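Local coordinates for GTP-binding protein (Thermus thermophilus, PDB 2DBY), which binds guanine nucleotide, here GDP, and is probably a magnesium-dependent ATPase of the YchF/OLA1 subfamily that associates with the ribosome, at residues Arg62-His70 with Gly291-Thr299; Phe93-Ile103 with Val131-Thr142. One frame throughout, in Å; residues are numbered along the deposited sequence.

Contact 1 (Arg62-His70 with Gly291-Thr299); sequences RVPPVVPTH and GEKEVRAWT. With FMT (formic acid), chain E.
Val66 and Val67 pair in parallel with Val295 and Arg296, so the C-terminal part of the chain adds a strand alongside strand 66-75 of the G-domain sheet. This short ladder is the tight part. Val295 is gripped by two residues of segment 62-70: its N donates to Pro65 O (3.1 Å), and its O accepts from Val67 N (2.9 Å). Ala297 N then bonds Val67 O at 2.9 Å, nearly straight at 165°. On one face, Val67 CB rests on Arg296 CG (3.7 Å). Val67 CG1, anti to the backbone N (chi1 -177°), lies over one face of the Arg296 guanidinium, and Trp298 CH2 also lies over a face of this group. Further on, the hydroxyls of Thr69 and Thr299 meet, with OG1 to OG1 at 2.6 Å; Tyr279 also bonds Thr299 OG1. At the other end Pro64 CB still packs on Glu292 O (3.1 Å), but the side chains of Arg62 and Glu292 are looser and exposed. Arg62 NH1 stays 4.4 Å from Glu292 OE2, beyond a salt bridge. Back beside Thr69, His70 turns to a formic acid molecule, probably from the crystallisation liquor, and its ND1 donates to O1 at 2.8 Å, almost straight (173°). A leucine in place of His70 would probably leave the formic acid without this donor, held by Ala29 N but freer to turn. Helix 48-57 covers the face with Val66 and Val295 through Tyr51, Gln54 and Leu50, while strand 284-290 runs antiparallel along the far edge of strand 295-301.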
loop_
_atom_site.group_PDB
_atom_site.type_symbol
_atom_site.label_atom_id
_atom_site.label_comp_id
_atom_site.label_asym_id
_atom_site.label_seq_id
_atom_site.Cartn_x
_atom_site.Cartn_y
_atom_site.Cartn_z
ATOM N N ARG A 62 -35.202 -2.876 -5.437
ATOM C CA ARG A 62 -34.084 -3.439 -4.701
ATOM C C ARG A 62 -32.759 -2.998 -5.322
ATOM O O ARG A 62 -32.606 -2.951 -6.548
ATOM C CB ARG A 62 -34.169 -4.969 -4.696
ATOM C CG ARG A 62 -35.474 -5.519 -4.138
ATOM C CD ARG A 62 -35.451 -7.043 -4.042
ATOM N NE ARG A 62 -36.751 -7.578 -3.628
ATOM C CZ ARG A 62 -37.024 -8.872 -3.463
ATOM N NH1 ARG A 62 -36.086 -9.792 -3.672
ATOM N NH2 ARG A 62 -38.242 -9.248 -3.088
ATOM N N VAL A 63 -31.811 -2.664 -4.461
ATOM C CA VAL A 63 -30.481 -2.244 -4.890
ATOM C C VAL A 63 -29.504 -2.945 -3.945
ATOM O O VAL A 63 -29.640 -2.870 -2.726
ATOM C CB VAL A 63 -30.343 -0.695 -4.817
ATOM C CG1 VAL A 63 -31.061 -0.163 -3.597
ATOM C CG2 VAL A 63 -28.880 -0.288 -4.782
ATOM N N PRO A 64 -28.530 -3.679 -4.501
ATOM C CA PRO A 64 -27.593 -4.359 -3.612
ATOM C C PRO A 64 -26.645 -3.397 -2.918
ATOM O O PRO A 64 -26.197 -2.406 -3.503
ATOM C CB PRO A 64 -26.864 -5.322 -4.543
ATOM C CG PRO A 64 -26.862 -4.574 -5.847
ATOM C CD PRO A 64 -28.267 -4.017 -5.909
ATOM N N PRO A 65 -26.352 -3.667 -1.644
ATOM C CA PRO A 65 -25.440 -2.809 -0.891
ATOM C C PRO A 65 -24.038 -2.990 -1.487
ATOM O O PRO A 65 -23.741 -4.034 -2.090
ATOM C CB PRO A 65 -25.512 -3.385 0.524
ATOM C CG PRO A 65 -26.828 -4.098 0.567
ATOM C CD PRO A 65 -26.914 -4.727 -0.787
ATOM N N VAL A 66 -23.186 -1.984 -1.326
ATOM C CA VAL A 66 -21.816 -2.082 -1.814
ATOM C C VAL A 66 -20.885 -2.142 -0.594
ATOM O O VAL A 66 -21.148 -1.509 0.435
ATOM C CB VAL A 66 -21.411 -0.867 -2.706
ATOM C CG1 VAL A 66 -22.289 -0.802 -3.924
ATOM C CG2 VAL A 66 -21.506 0.433 -1.917
ATOM N N VAL A 67 -19.824 -2.932 -0.712
ATOM C CA VAL A 67 -18.839 -3.104 0.363
ATOM C C VAL A 67 -17.473 -2.783 -0.223
ATOM O O VAL A 67 -16.946 -3.527 -1.040
ATOM C CB VAL A 67 -18.815 -4.558 0.886
ATOM C CG1 VAL A 67 -17.819 -4.661 2.052
ATOM C CG2 VAL A 67 -20.215 -4.969 1.364
ATOM N N PRO A 68 -16.873 -1.657 0.187
ATOM C CA PRO A 68 -15.561 -1.379 -0.406
ATOM C C PRO A 68 -14.450 -2.103 0.325
ATOM O O PRO A 68 -14.661 -2.687 1.397
ATOM C CB PRO A 68 -15.415 0.130 -0.241
ATOM C CG PRO A 68 -16.078 0.359 1.111
ATOM C CD PRO A 68 -17.303 -0.567 1.087
ATOM N N THR A 69 -13.270 -2.074 -0.275
ATOM C CA THR A 69 -12.094 -2.635 0.388
ATOM C C THR A 69 -11.410 -1.448 1.102
ATOM O O THR A 69 -12.021 -0.384 1.267
ATOM C CB THR A 69 -11.153 -3.370 -0.609
ATOM O OG1 THR A 69 -10.075 -3.971 0.122
ATOM C CG2 THR A 69 -10.581 -2.414 -1.675
ATOM N N HIS A 70 -10.160 -1.614 1.522
ATOM C CA HIS A 70 -9.473 -0.572 2.270
ATOM C C HIS A 70 -7.961 -0.780 2.235
ATOM O O HIS A 70 -7.475 -1.794 1.717
ATOM C CB HIS A 70 -9.951 -0.629 3.727
ATOM C CG HIS A 70 -9.794 -1.983 4.360
ATOM N ND1 HIS A 70 -10.834 -2.647 4.974
ATOM C CD2 HIS A 70 -8.716 -2.795 4.471
ATOM C CE1 HIS A 70 -10.405 -3.812 5.433
ATOM N NE2 HIS A 70 -9.122 -3.927 5.139
ATOM N N GLY A 291 -23.558 -9.235 -7.588
ATOM C CA GLY A 291 -24.830 -9.888 -7.823
ATOM C C GLY A 291 -25.938 -9.097 -7.161
ATOM O O GLY A 291 -25.702 -8.065 -6.534
ATOM N N GLU A 292 -27.164 -9.592 -7.268
ATOM C CA GLU A 292 -28.304 -8.879 -6.695
ATOM C C GLU A 292 -28.223 -8.672 -5.192
ATOM O O GLU A 292 -28.785 -7.710 -4.661
ATOM C CB GLU A 292 -29.606 -9.609 -7.020
ATOM C CG GLU A 292 -30.767 -8.663 -7.251
ATOM C CD GLU A 292 -32.117 -9.362 -7.318
ATOM O OE1 GLU A 292 -32.204 -10.443 -7.948
ATOM O OE2 GLU A 292 -33.092 -8.820 -6.744
ATOM N N LYS A 293 -27.535 -9.566 -4.491
ATOM C CA LYS A 293 -27.455 -9.420 -3.046
ATOM C C LYS A 293 -26.364 -8.493 -2.539
ATOM O O LYS A 293 -26.505 -7.909 -1.465
ATOM C CB LYS A 293 -27.283 -10.788 -2.379
ATOM C CG LYS A 293 -26.557 -11.805 -3.237
ATOM C CD LYS A 293 -25.234 -11.274 -3.771
ATOM C CE LYS A 293 -24.830 -12.041 -5.008
ATOM N NZ LYS A 293 -25.948 -12.033 -5.995
ATOM N N GLU A 294 -25.287 -8.342 -3.299
ATOM C CA GLU A 294 -24.187 -7.504 -2.822
ATOM C C GLU A 294 -23.133 -7.309 -3.895
ATOM O O GLU A 294 -22.968 -8.158 -4.758
ATOM C CB GLU A 294 -23.533 -8.191 -1.607
ATOM C CG GLU A 294 -22.349 -7.453 -0.978
ATOM C CD GLU A 294 -21.653 -8.259 0.120
ATOM O OE1 GLU A 294 -20.888 -9.185 -0.207
ATOM O OE2 GLU A 294 -21.883 -7.964 1.314
ATOM N N VAL A 295 -22.415 -6.188 -3.827
ATOM C CA VAL A 295 -21.310 -5.926 -4.756
ATOM C C VAL A 295 -20.179 -5.588 -3.790
ATOM O O VAL A 295 -20.325 -4.691 -2.975
ATOM C CB VAL A 295 -21.585 -4.717 -5.670
ATOM C CG1 VAL A 295 -20.314 -4.330 -6.426
ATOM C CG2 VAL A 295 -22.667 -5.072 -6.669
ATOM N N ARG A 296 -19.075 -6.318 -3.871
ATOM C CA ARG A 296 -17.978 -6.090 -2.931
ATOM C C ARG A 296 -16.636 -6.102 -3.612
ATOM O O ARG A 296 -16.402 -6.846 -4.570
ATOM C CB ARG A 296 -17.999 -7.156 -1.823
ATOM C CG ARG A 296 -16.817 -7.075 -0.850
ATOM C CD ARG A 296 -17.074 -7.958 0.364
ATOM N NE ARG A 296 -15.929 -7.965 1.266
ATOM C CZ ARG A 296 -15.927 -8.519 2.474
ATOM N NH1 ARG A 296 -17.020 -9.115 2.936
ATOM N NH2 ARG A 296 -14.826 -8.475 3.216
ATOM N N ALA A 297 -15.739 -5.264 -3.090
ATOM C CA ALA A 297 -14.389 -5.129 -3.611
ATOM C C ALA A 297 -13.495 -5.930 -2.680
ATOM O O ALA A 297 -13.651 -5.836 -1.460
ATOM C CB ALA A 297 -13.965 -3.668 -3.583
ATOM N N TRP A 298 -12.599 -6.710 -3.269
ATOM C CA TRP A 298 -11.644 -7.543 -2.540
ATOM C C TRP A 298 -10.247 -7.161 -2.982
ATOM O O TRP A 298 -10.040 -6.725 -4.111
ATOM C CB TRP A 298 -11.884 -9.025 -2.841
ATOM C CG TRP A 298 -13.268 -9.474 -2.560
ATOM C CD1 TRP A 298 -14.349 -9.405 -3.405
ATOM C CD2 TRP A 298 -13.732 -10.102 -1.367
ATOM N NE1 TRP A 298 -15.455 -9.962 -2.805
ATOM C CE2 TRP A 298 -15.104 -10.400 -1.554
ATOM C CE3 TRP A 298 -13.123 -10.452 -0.154
ATOM C CZ2 TRP A 298 -15.876 -11.033 -0.566
ATOM C CZ3 TRP A 298 -13.903 -11.088 0.833
ATOM C CH2 TRP A 298 -15.258 -11.366 0.611
ATOM N N THR A 299 -9.276 -7.351 -2.094
ATOM C CA THR A 299 -7.887 -6.981 -2.382
ATOM C C THR A 299 -6.919 -8.160 -2.271
ATOM O O THR A 299 -6.981 -8.926 -1.316
ATOM C CB THR A 299 -7.404 -5.913 -1.367
ATOM O OG1 THR A 299 -8.213 -4.744 -1.496
ATOM C CG2 THR A 299 -5.935 -5.543 -1.601
HETATM C C FMT E . -13.729 -0.819 4.326
HETATM O O1 FMT E . -13.469 -1.768 5.026
HETATM O O2 FMT E . -14.878 -0.167 4.494
#

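Contact 2 (Phe93-Ile103 with Val131-Thr142); sequences FLAHIREVAAI and VETELLLADLAT
Leu135 of the long helix 124-156 packs against helix 91-98 and strand 102-108 of the P-loop GTPase fold. The segments 93-98 and 131-142 cross at -81°, with their axes 11.2 Å apart, and the interface between them is mainly apolar. From CB, the Leu135 side chain leaves with CG anti to the carbonyl carbon (chi1 -57°). CB and CG carry the fork to the contact, and the two methyls do the touching. CD1 meets Ile103 CD1 tip to tip at 3.9 Å. CD2 fits among three residues of the other helix: Leu94 CD2 at 4.0 Å, Ile97 CG2 and Phe93 CE2. Leu94 and Leu135 lie alongside each other, pointing opposite ways, and both methyls of Leu94 also reach Ala138 CB. Val131 CG1 comes to the edge of the Phe93 ring, 4.1 Å from CZ, while Ile97 CG1 lies over one face of that ring. Val7 of strand 3-7 backs Phe93, Ile97 and Ile103, close to the GDP-binding loop. At the polar margin a water bridges the segments. Arg98 NH2 donates to this water at 3.2 Å; the same water donates to Asp139 OD1 and bonds Thr142 OG1, each at 2.8 Å.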
loop_
_atom_site.group_PDB
_atom_site.type_symbol
_atom_site.label_atom_id
_atom_site.label_comp_id
_atom_site.label_asym_id
_atom_site.label_seq_id
_atom_site.Cartn_x
_atom_site.Cartn_y
_atom_site.Cartn_z
ATOM N N PHE A 93 11.686 1.573 17.009
ATOM C CA PHE A 93 11.323 2.086 15.697
ATOM C C PHE A 93 11.682 1.063 14.619
ATOM O O PHE A 93 10.870 0.743 13.762
ATOM C CB PHE A 93 12.046 3.413 15.460
ATOM C CG PHE A 93 11.791 4.013 14.089
ATOM C CD1 PHE A 93 10.603 4.686 13.824
ATOM C CD2 PHE A 93 12.754 3.903 13.070
ATOM C CE1 PHE A 93 10.363 5.265 12.545
ATOM C CE2 PHE A 93 12.544 4.460 11.796
ATOM C CZ PHE A 93 11.335 5.153 11.523
ATOM N N LEU A 94 12.897 0.526 14.653
ATOM C CA LEU A 94 13.283 -0.468 13.653
ATOM C C LEU A 94 12.385 -1.703 13.729
ATOM O O LEU A 94 12.008 -2.275 12.707
ATOM C CB LEU A 94 14.734 -0.916 13.858
ATOM C CG LEU A 94 15.803 0.166 13.678
ATOM C CD1 LEU A 94 17.180 -0.396 14.088
ATOM C CD2 LEU A 94 15.819 0.620 12.197
ATOM N N ALA A 95 12.055 -2.125 14.942
ATOM C CA ALA A 95 11.214 -3.308 15.093
ATOM C C ALA A 95 9.846 -3.074 14.466
ATOM O O ALA A 95 9.276 -3.987 13.853
ATOM C CB ALA A 95 11.051 -3.655 16.555
ATOM N N HIS A 96 9.319 -1.870 14.645
ATOM C CA HIS A 96 8.008 -1.524 14.087
ATOM C C HIS A 96 8.074 -1.434 12.571
ATOM O O HIS A 96 7.167 -1.922 11.885
ATOM C CB HIS A 96 7.486 -0.225 14.695
ATOM C CG HIS A 96 7.115 -0.352 16.141
ATOM N ND1 HIS A 96 7.138 0.713 17.016
ATOM C CD2 HIS A 96 6.717 -1.423 16.865
ATOM C CE1 HIS A 96 6.773 0.302 18.217
ATOM N NE2 HIS A 96 6.512 -0.991 18.153
ATOM N N ILE A 97 9.142 -0.836 12.042
ATOM C CA ILE A 97 9.322 -0.721 10.580
ATOM C C ILE A 97 9.392 -2.107 9.930
ATOM O O ILE A 97 8.892 -2.328 8.810
ATOM C CB ILE A 97 10.634 0.057 10.228
ATOM C CG1 ILE A 97 10.435 1.541 10.476
ATOM C CG2 ILE A 97 11.009 -0.163 8.746
ATOM C CD1 ILE A 97 9.540 2.175 9.452
ATOM N N ARG A 98 10.026 -3.052 10.621
ATOM C CA ARG A 98 10.140 -4.393 10.079
ATOM C C ARG A 98 8.784 -5.025 9.825
ATOM O O ARG A 98 8.654 -5.849 8.929
ATOM C CB ARG A 98 10.944 -5.296 11.028
ATOM C CG ARG A 98 12.403 -4.889 11.132
ATOM C CD ARG A 98 13.236 -5.811 12.032
ATOM N NE ARG A 98 14.628 -5.358 12.075
ATOM C CZ ARG A 98 15.437 -5.336 11.012
ATOM N NH1 ARG A 98 14.988 -5.749 9.831
ATOM N NH2 ARG A 98 16.689 -4.894 11.116
ATOM N N GLU A 99 7.781 -4.639 10.609
ATOM C CA GLU A 99 6.438 -5.229 10.474
ATOM C C GLU A 99 5.515 -4.642 9.391
ATOM O O GLU A 99 4.379 -5.111 9.237
ATOM C CB GLU A 99 5.690 -5.160 11.808
ATOM C CG GLU A 99 6.392 -5.791 12.982
ATOM C CD GLU A 99 5.648 -5.525 14.290
ATOM O OE1 GLU A 99 5.361 -4.343 14.608
ATOM O OE2 GLU A 99 5.346 -6.503 15.005
ATOM N N VAL A 100 5.948 -3.617 8.658
ATOM C CA VAL A 100 5.074 -3.088 7.607
ATOM C C VAL A 100 5.694 -3.367 6.242
ATOM O O VAL A 100 6.893 -3.605 6.149
ATOM C CB VAL A 100 4.831 -1.575 7.757
ATOM C CG1 VAL A 100 4.017 -1.332 9.048
ATOM C CG2 VAL A 100 6.164 -0.823 7.808
ATOM N N ALA A 101 4.870 -3.325 5.199
ATOM C CA ALA A 101 5.317 -3.621 3.829
ATOM C C ALA A 101 5.799 -2.422 3.028
ATOM O O ALA A 101 6.496 -2.575 2.026
ATOM C CB ALA A 101 4.189 -4.306 3.078
ATOM N N ALA A 102 5.397 -1.238 3.456
ATOM C CA ALA A 102 5.791 0.013 2.805
ATOM C C ALA A 102 5.854 1.090 3.874
ATOM O O ALA A 102 5.282 0.932 4.965
ATOM C CB ALA A 102 4.786 0.396 1.665
ATOM N N ILE A 103 6.536 2.191 3.558
ATOM C CA ILE A 103 6.739 3.288 4.486
ATOM C C ILE A 103 6.247 4.598 3.856
ATOM O O ILE A 103 6.498 4.859 2.677
ATOM C CB ILE A 103 8.263 3.438 4.799
ATOM C CG1 ILE A 103 8.768 2.167 5.488
ATOM C CG2 ILE A 103 8.502 4.702 5.634
ATOM C CD1 ILE A 103 10.286 2.132 5.703
ATOM N N VAL A 131 15.869 9.488 8.821
ATOM C CA VAL A 131 15.252 8.176 8.891
ATOM C C VAL A 131 15.988 7.175 8.018
ATOM O O VAL A 131 16.288 6.068 8.457
ATOM C CB VAL A 131 13.762 8.235 8.457
ATOM C CG1 VAL A 131 13.195 6.813 8.292
ATOM C CG2 VAL A 131 12.975 9.011 9.509
ATOM N N GLU A 132 16.289 7.583 6.793
ATOM C CA GLU A 132 16.947 6.706 5.832
ATOM C C GLU A 132 18.293 6.250 6.376
ATOM O O GLU A 132 18.662 5.091 6.226
ATOM C CB GLU A 132 17.091 7.433 4.498
ATOM C CG GLU A 132 17.833 6.692 3.392
ATOM C CD GLU A 132 17.189 5.397 2.948
ATOM O OE1 GLU A 132 15.946 5.250 3.045
ATOM O OE2 GLU A 132 17.944 4.522 2.463
ATOM N N THR A 133 19.027 7.154 7.010
ATOM C CA THR A 133 20.328 6.779 7.582
ATOM C C THR A 133 20.184 5.651 8.621
ATOM O O THR A 133 20.941 4.678 8.592
ATOM C CB THR A 133 21.008 8.025 8.156
ATOM O OG1 THR A 133 21.485 8.799 7.039
ATOM C CG2 THR A 133 22.182 7.662 9.078
ATOM N N GLU A 134 19.194 5.742 9.512
ATOM C CA GLU A 134 18.995 4.677 10.494
ATOM C C GLU A 134 18.610 3.345 9.813
ATOM O O GLU A 134 19.037 2.256 10.228
ATOM C CB GLU A 134 17.903 5.064 11.506
ATOM C CG GLU A 134 18.255 6.281 12.408
ATOM C CD GLU A 134 19.643 6.189 13.044
ATOM O OE1 GLU A 134 20.550 6.927 12.590
ATOM O OE2 GLU A 134 19.826 5.387 13.989
ATOM N N LEU A 135 17.795 3.412 8.762
ATOM C CA LEU A 135 17.408 2.163 8.080
ATOM C C LEU A 135 18.617 1.531 7.366
ATOM O O LEU A 135 18.770 0.302 7.335
ATOM C CB LEU A 135 16.301 2.417 7.051
ATOM C CG LEU A 135 15.012 3.062 7.588
ATOM C CD1 LEU A 135 13.968 3.076 6.467
ATOM C CD2 LEU A 135 14.484 2.264 8.770
ATOM N N LEU A 136 19.458 2.389 6.799
ATOM C CA LEU A 136 20.653 1.932 6.102
ATOM C C LEU A 136 21.596 1.254 7.082
ATOM O O LEU A 136 22.123 0.199 6.777
ATOM C CB LEU A 136 21.379 3.110 5.437
ATOM C CG LEU A 136 20.826 3.624 4.115
ATOM C CD1 LEU A 136 21.378 5.014 3.850
ATOM C CD2 LEU A 136 21.218 2.666 2.985
ATOM N N LEU A 137 21.797 1.848 8.261
ATOM C CA LEU A 137 22.696 1.266 9.247
ATOM C C LEU A 137 22.214 -0.115 9.659
ATOM O O LEU A 137 23.013 -1.048 9.817
ATOM C CB LEU A 137 22.812 2.186 10.475
ATOM C CG LEU A 137 23.611 3.468 10.197
ATOM C CD1 LEU A 137 23.496 4.414 11.403
ATOM C CD2 LEU A 137 25.059 3.123 9.945
ATOM N N ALA A 138 20.905 -0.273 9.835
ATOM C CA ALA A 138 20.390 -1.585 10.219
ATOM C C ALA A 138 20.591 -2.604 9.089
ATOM O O ALA A 138 20.963 -3.769 9.333
ATOM C CB ALA A 138 18.883 -1.479 10.572
ATOM N N ASP A 139 20.354 -2.157 7.857
ATOM C CA ASP A 139 20.476 -3.034 6.688
ATOM C C ASP A 139 21.922 -3.453 6.434
ATOM O O ASP A 139 22.163 -4.589 5.988
ATOM C CB ASP A 139 19.950 -2.342 5.433
ATOM C CG ASP A 139 18.427 -2.421 5.311
ATOM O OD1 ASP A 139 17.801 -3.150 6.109
ATOM O OD2 ASP A 139 17.868 -1.775 4.398
ATOM N N LEU A 140 22.862 -2.546 6.699
ATOM C CA LEU A 140 24.285 -2.883 6.487
ATOM C C LEU A 140 24.670 -3.976 7.477
ATOM O O LEU A 140 25.370 -4.911 7.122
ATOM C CB LEU A 140 25.178 -1.639 6.649
ATOM C CG LEU A 140 25.054 -0.655 5.482
ATOM C CD1 LEU A 140 25.693 0.708 5.834
ATOM C CD2 LEU A 140 25.765 -1.259 4.277
ATOM N N ALA A 141 24.202 -3.864 8.721
ATOM C CA ALA A 141 24.482 -4.894 9.715
ATOM C C ALA A 141 23.849 -6.229 9.293
ATOM O O ALA A 141 24.433 -7.303 9.439
ATOM C CB ALA A 141 23.938 -4.451 11.089
ATOM N N THR A 142 22.623 -6.171 8.774
ATOM C CA THR A 142 21.967 -7.386 8.314
ATOM C C THR A 142 22.763 -8.017 7.182
ATOM O O THR A 142 22.961 -9.234 7.155
ATOM C CB THR A 142 20.560 -7.078 7.795
ATOM O OG1 THR A 142 19.769 -6.670 8.896
ATOM C CG2 THR A 142 19.923 -8.315 7.121
HETATM O O HOH W 1 17.667 -5.068 8.110
#

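From the N terminus the chain passes strand 3-7 and reaches 62-70, the first half of contact 1, at the start of strand 66-75. Helix 91-98 follows, and 93-103 opens contact 2. That loop closes first, at 131-142, after only 27 intervening residues. Contact 1 closes much later, at 291-299, so contact 2 lies wholly within its span and the two do not cross. Contact 1 ties the C-terminal region to the G-domain sheet; contact 2, inside the G domain, ties the long helix 124-156 to helix 91-98 and strand 102-108. Both reach one sheet, but on opposite sides of the chain's centre, with contact centres about 38 Å apart.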